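Long-range contacts in DUF3218 domain-containing protein (Pseudomonas aeruginosa, PDB 2IGS), which is of unknown function but carries a DUF3218 domain, a mainly helical family placed in the lysozyme clan: residues M167-I173 and T208-Y213; K174-G178 and T196-L201. One frame throughout, in Å; residues are numbered along the deposited sequence. Where two conformers were deposited one is given.

Contact 1: M167-I173 and T208-Y213; sequences MTLPEDI and TLLLAY
With chi1 at -78° and chi2 extended, selenomethionine Met167 lays its side chain along the C-terminal end of 208-213, and the bend at chi3 carries CE to the Tyr213 ring. CE sits 3.9 Å from Tyr213 CD1, the two chains running alongside one another. On the way, CG passes 3.6 Å from the carbonyl O of Ala212. Leu169 straddles the helix face with its two methyls: CD1 packs on Ala212 CB at 3.6 Å, while CD2 meets Leu209 CD1. One turn before Ala212, Thr208 is crossed at about a right angle by Ile173, whose CD1 lies 3.7 Å from Thr208 CB. Thr208 OG1 is hydrogen-bonded to Thr204 O, while CB and CG2 face the other segment; CG2 meets CD of Pro170, at the N-cap position of helix 171-177. No direct hydrogen bond joins the segments. A water bridges instead, accepting from Thr168 N at 3.0 Å and donating to Ala212 O at 2.6 Å, and Thr168 O turns to Asn105 of helix 87-113. The loop and the first turn of helix 171-177 thus rest on helix 203-216 through largely buried apolar contact, with the water satisfying the peptide N-H of Thr168 at the seam.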
loop_
_atom_site.group_PDB
_atom_site.type_symbol
_atom_site.label_atom_id
_atom_site.label_comp_id
_atom_site.label_asym_id
_atom_site.label_seq_id
_atom_site.Cartn_x
_atom_site.Cartn_y
_atom_site.Cartn_z
HETATM N N MSE F 167 9.325 -16.238 32.918
HETATM C CA MSE F 167 8.197 -17.161 32.959
HETATM C C MSE F 167 7.839 -17.546 34.394
HETATM O O MSE F 167 8.715 -17.829 35.198
HETATM C CB MSE F 167 8.507 -18.407 32.142
HETATM C CG MSE F 167 8.349 -18.179 30.655
HETATM SE SE MSE F 167 9.091 -19.577 29.530
HETATM C CE MSE F 167 9.558 -18.393 28.094
ATOM N N THR F 168 6.549 -17.551 34.707
ATOM C CA THR F 168 6.069 -18.026 36.012
ATOM C C THR F 168 5.775 -19.545 35.945
ATOM O O THR F 168 4.816 -19.990 35.289
ATOM C CB THR F 168 4.825 -17.237 36.461
ATOM O OG1 THR F 168 5.090 -15.841 36.333
ATOM C CG2 THR F 168 4.492 -17.534 37.902
ATOM N N LEU F 169 6.612 -20.319 36.632
ATOM C CA LEU F 169 6.661 -21.769 36.479
ATOM C C LEU F 169 7.141 -22.433 37.773
ATOM O O LEU F 169 8.128 -21.973 38.364
ATOM C CB LEU F 169 7.616 -22.087 35.330
ATOM C CG LEU F 169 7.475 -23.310 34.430
ATOM C CD1 LEU F 169 6.047 -23.605 34.025
ATOM C CD2 LEU F 169 8.337 -23.072 33.203
ATOM N N PRO F 170 6.446 -23.496 38.242
ATOM C CA PRO F 170 6.954 -24.214 39.422
ATOM C C PRO F 170 8.365 -24.747 39.192
ATOM O O PRO F 170 8.742 -25.044 38.042
ATOM C CB PRO F 170 5.975 -25.386 39.597
ATOM C CG PRO F 170 5.242 -25.493 38.309
ATOM C CD PRO F 170 5.197 -24.092 37.745
ATOM N N GLU F 171 9.118 -24.847 40.289
ATOM C CA GLU F 171 10.517 -25.286 40.319
ATOM C C GLU F 171 10.819 -26.490 39.424
ATOM O O GLU F 171 11.736 -26.443 38.597
ATOM C CB GLU F 171 10.939 -25.615 41.759
ATOM C CG GLU F 171 11.166 -24.401 42.654
ATOM C CD GLU F 171 11.402 -24.761 44.125
ATOM O OE1 GLU F 171 12.050 -25.797 44.403
ATOM O OE2 GLU F 171 10.938 -23.997 45.000
ATOM N N ASP F 172 10.043 -27.556 39.599
ATOM C CA ASP F 172 10.331 -28.865 38.971
ATOM C C ASP F 172 10.217 -28.871 37.440
ATOM O O ASP F 172 10.972 -29.565 36.763
ATOM C CB ASP F 172 9.462 -29.966 39.579
ATOM C CG ASP F 172 9.881 -30.328 40.998
ATOM O OD1 ASP F 172 9.039 -30.878 41.739
ATOM O OD2 ASP F 172 11.050 -30.074 41.374
ATOM N N ILE F 173 9.275 -28.091 36.913
ATOM C CA ILE F 173 9.144 -27.880 35.469
ATOM C C ILE F 173 10.275 -26.998 34.942
ATOM O O ILE F 173 10.875 -27.281 33.901
ATOM C CB ILE F 173 7.741 -27.312 35.091
ATOM C CG1 ILE F 173 6.631 -28.145 35.750
ATOM C CG2 ILE F 173 7.558 -27.302 33.571
ATOM C CD1 ILE F 173 5.228 -27.744 35.362
ATOM N N THR F 208 0.857 -26.628 31.996
ATOM C CA THR F 208 1.493 -25.606 32.855
ATOM C C THR F 208 2.622 -24.864 32.103
ATOM O O THR F 208 2.690 -23.635 32.135
ATOM C CB THR F 208 2.034 -26.209 34.182
ATOM O OG1 THR F 208 1.031 -27.034 34.777
ATOM C CG2 THR F 208 2.434 -25.138 35.188
ATOM N N LEU F 209 3.490 -25.625 31.437
ATOM C CA LEU F 209 4.592 -25.086 30.662
ATOM C C LEU F 209 4.047 -24.246 29.522
ATOM O O LEU F 209 4.545 -23.121 29.291
ATOM C CB LEU F 209 5.471 -26.228 30.104
ATOM C CG LEU F 209 6.632 -25.916 29.139
ATOM C CD1 LEU F 209 7.743 -25.145 29.877
ATOM C CD2 LEU F 209 7.218 -27.192 28.476
ATOM N N LEU F 210 3.028 -24.783 28.831
ATOM C CA LEU F 210 2.415 -24.128 27.675
ATOM C C LEU F 210 1.924 -22.716 28.006
ATOM O O LEU F 210 2.183 -21.771 27.270
ATOM C CB LEU F 210 1.247 -24.965 27.118
ATOM C CG LEU F 210 0.506 -24.400 25.896
ATOM C CD1 LEU F 210 1.357 -24.543 24.621
ATOM C CD2 LEU F 210 -0.848 -25.070 25.700
ATOM N N LEU F 211 1.198 -22.607 29.107
ATOM C CA LEU F 211 0.644 -21.338 29.553
ATOM C C LEU F 211 1.729 -20.386 30.057
ATOM O O LEU F 211 1.639 -19.196 29.831
ATOM C CB LEU F 211 -0.399 -21.590 30.654
ATOM C CG LEU F 211 -1.652 -22.348 30.206
ATOM C CD1 LEU F 211 -2.588 -22.610 31.373
ATOM C CD2 LEU F 211 -2.359 -21.620 29.061
ATOM N N ALA F 212 2.751 -20.909 30.729
ATOM C CA ALA F 212 3.854 -20.062 31.194
ATOM C C ALA F 212 4.580 -19.353 30.047
ATOM O O ALA F 212 4.821 -18.145 30.093
ATOM C CB ALA F 212 4.859 -20.896 32.017
ATOM N N TYR F 213 4.961 -20.147 29.054
ATOM C CA TYR F 213 5.594 -19.709 27.818
ATOM C C TYR F 213 4.722 -18.689 27.099
ATOM O O TYR F 213 5.138 -17.556 26.873
ATOM C CB TYR F 213 5.813 -20.938 26.945
ATOM C CG TYR F 213 6.383 -20.666 25.569
ATOM C CD1 TYR F 213 7.751 -20.489 25.387
ATOM C CD2 TYR F 213 5.560 -20.664 24.437
ATOM C CE1 TYR F 213 8.290 -20.245 24.125
ATOM C CE2 TYR F 213 6.095 -20.426 23.152
ATOM C CZ TYR F 213 7.457 -20.216 23.009
ATOM O OH TYR F 213 8.012 -19.981 21.767
HETATM O O HOH W 1 4.621 -17.002 32.429
#

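Contact 2: K174-G178 and T196-L201; sequences KALVG and TIKSGL
This is a helix-helix packing contact, in which residues 174-177 of helix 171-177 meet the C-terminal end of helix 190-200 beside the small antiparallel sheet of the domain. Leu176 does most of the work. Its CG lies anti to the backbone N (chi1 176°), which sends the branched end across to the other helix. CD1 comes 3.4 Å from Thr196 O and 3.8 Å from Thr196 CG2, the two side chains running antiparallel past one another. The Thr196 hydroxyl is engaged by Asp192 O, one turn earlier in its own helix. Gly200 lets the leucine lie close over the backbone, with Leu176 CD1 4.0 Å from its CA. The other methyl, CD2, reaches Leu201 CD2 at 3.8 Å, where the chain has just left the helix. Val177 extends the apolar patch inward, its CG2 facing Ile197 CG2 at 4.4 Å, and Leu156 touches both side chains. On the sheet, Ile197 also touches Leu148 and Val132, and Leu201 touches Val150. There is no hydrogen bond across the contact. Ile197 reaches toward the Leu176-Val177 backbone, placing its CG1 3.3 Å from the carbonyl O of Leu176.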
loop_
_atom_site.group_PDB
_atom_site.type_symbol
_atom_site.label_atom_id
_atom_site.label_comp_id
_atom_site.label_asym_id
_atom_site.label_seq_id
_atom_site.Cartn_x
_atom_site.Cartn_y
_atom_site.Cartn_z
ATOM N N LYS F 174 10.576 -25.935 35.674
ATOM C CA LYS F 174 11.737 -25.085 35.383
ATOM C C LYS F 174 13.059 -25.896 35.327
ATOM O O LYS F 174 13.880 -25.694 34.435
ATOM C CB LYS F 174 11.824 -23.936 36.409
ATOM C CG LYS F 174 12.276 -22.611 35.827
ATOM C CD LYS F 174 12.590 -21.585 36.914
ATOM C CE LYS F 174 13.414 -20.372 36.377
ATOM N NZ LYS F 174 12.664 -19.463 35.401
ATOM N N ALA F 175 13.237 -26.830 36.260
ATOM C CA ALA F 175 14.432 -27.675 36.317
ATOM C C ALA F 175 14.511 -28.710 35.185
ATOM O O ALA F 175 15.608 -29.057 34.713
ATOM C CB ALA F 175 14.524 -28.373 37.682
ATOM N N LEU F 176 13.350 -29.207 34.775
ATOM C CA LEU F 176 13.227 -30.210 33.713
ATOM C C LEU F 176 13.489 -29.640 32.327
ATOM O O LEU F 176 14.092 -30.283 31.480
ATOM C CB LEU F 176 11.815 -30.810 33.743
ATOM C CG LEU F 176 11.402 -31.830 32.679
ATOM C CD1 LEU F 176 11.979 -33.223 32.949
ATOM C CD2 LEU F 176 9.904 -31.871 32.624
ATOM N N VAL F 177 13.021 -28.418 32.103
ATOM C CA VAL F 177 12.929 -27.868 30.758
ATOM C C VAL F 177 14.044 -26.866 30.460
ATOM O O VAL F 177 14.410 -26.663 29.294
ATOM C CB VAL F 177 11.519 -27.270 30.555
ATOM C CG1 VAL F 177 11.465 -26.407 29.359
ATOM C CG2 VAL F 177 10.517 -28.395 30.433
ATOM N N GLY F 178 14.599 -26.274 31.522
ATOM C CA GLY F 178 15.673 -25.289 31.434
ATOM C C GLY F 178 16.875 -25.703 30.611
ATOM O O GLY F 178 17.408 -24.881 29.869
ATOM N N THR F 196 14.872 -36.822 28.630
ATOM C CA THR F 196 14.493 -36.358 29.970
ATOM C C THR F 196 13.165 -35.591 29.956
ATOM O O THR F 196 12.282 -35.837 30.790
ATOM C CB THR F 196 15.558 -35.390 30.564
ATOM O OG1 THR F 196 16.809 -36.056 30.607
ATOM C CG2 THR F 196 15.210 -35.005 31.987
ATOM N N ILE F 197 13.056 -34.649 29.033
ATOM C CA ILE F 197 11.886 -33.775 28.937
ATOM C C ILE F 197 10.690 -34.607 28.514
ATOM O O ILE F 197 9.637 -34.561 29.145
ATOM C CB ILE F 197 12.114 -32.562 27.973
ATOM C CG1 ILE F 197 13.169 -31.599 28.574
ATOM C CG2 ILE F 197 10.783 -31.840 27.710
ATOM C CD1 ILE F 197 13.538 -30.406 27.663
ATOM N N LYS F 198 10.890 -35.409 27.482
ATOM C CA LYS F 198 9.881 -36.302 27.013
ATOM C C LYS F 198 9.337 -37.184 28.129
ATOM O O LYS F 198 8.128 -37.234 28.354
ATOM C CB LYS F 198 10.468 -37.169 25.923
ATOM C CG LYS F 198 9.441 -37.573 24.941
ATOM C CD LYS F 198 9.614 -39.017 24.613
ATOM C CE LYS F 198 8.892 -39.384 23.343
ATOM N NZ LYS F 198 7.548 -38.831 23.197
ATOM N N SER F 199 10.230 -37.880 28.811
ATOM C CA SER F 199 9.857 -38.813 29.870
ATOM C C SER F 199 9.277 -38.133 31.100
ATOM O O SER F 199 8.407 -38.702 31.750
ATOM C CB SER F 199 11.057 -39.651 30.277
ATOM O OG SER F 199 11.453 -40.457 29.196
ATOM N N GLY F 200 9.773 -36.933 31.410
ATOM C CA GLY F 200 9.342 -36.143 32.559
ATOM C C GLY F 200 7.987 -35.445 32.421
ATOM O O GLY F 200 7.364 -35.069 33.431
ATOM N N LEU F 201 7.505 -35.270 31.195
ATOM C CA LEU F 201 6.310 -34.452 31.013
ATOM C C LEU F 201 5.044 -35.246 31.261
ATOM O O LEU F 201 4.971 -36.436 30.947
ATOM C CB LEU F 201 6.245 -33.787 29.629
ATOM C CG LEU F 201 7.059 -32.514 29.366
ATOM C CD1 LEU F 201 6.708 -31.970 27.998
ATOM C CD2 LEU F 201 6.840 -31.429 30.446
#

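The two contacts share helix 171-177 and have centres about 11 Å apart. Contact 1 takes the loop leading into that helix and its first turn, contact 2 the remainder. Their partners, helices 203-216 and 190-200, follow each other in the chain. Both segments of contact 2 lie between residues 173 and 208, so it is nested inside the loop that contact 1 closes. Helix 171-177 thus packs against both helix 190-200 and helix 203-216. The contacts also touch directly, through Leu209 CD1 and Val177 CG1 at 4.0 Å, making the apolar packing continuous. Contact 1 is the more buried, nearer the centre of the chain and flanked by helix 87-113; contact 2 is partly open to solvent.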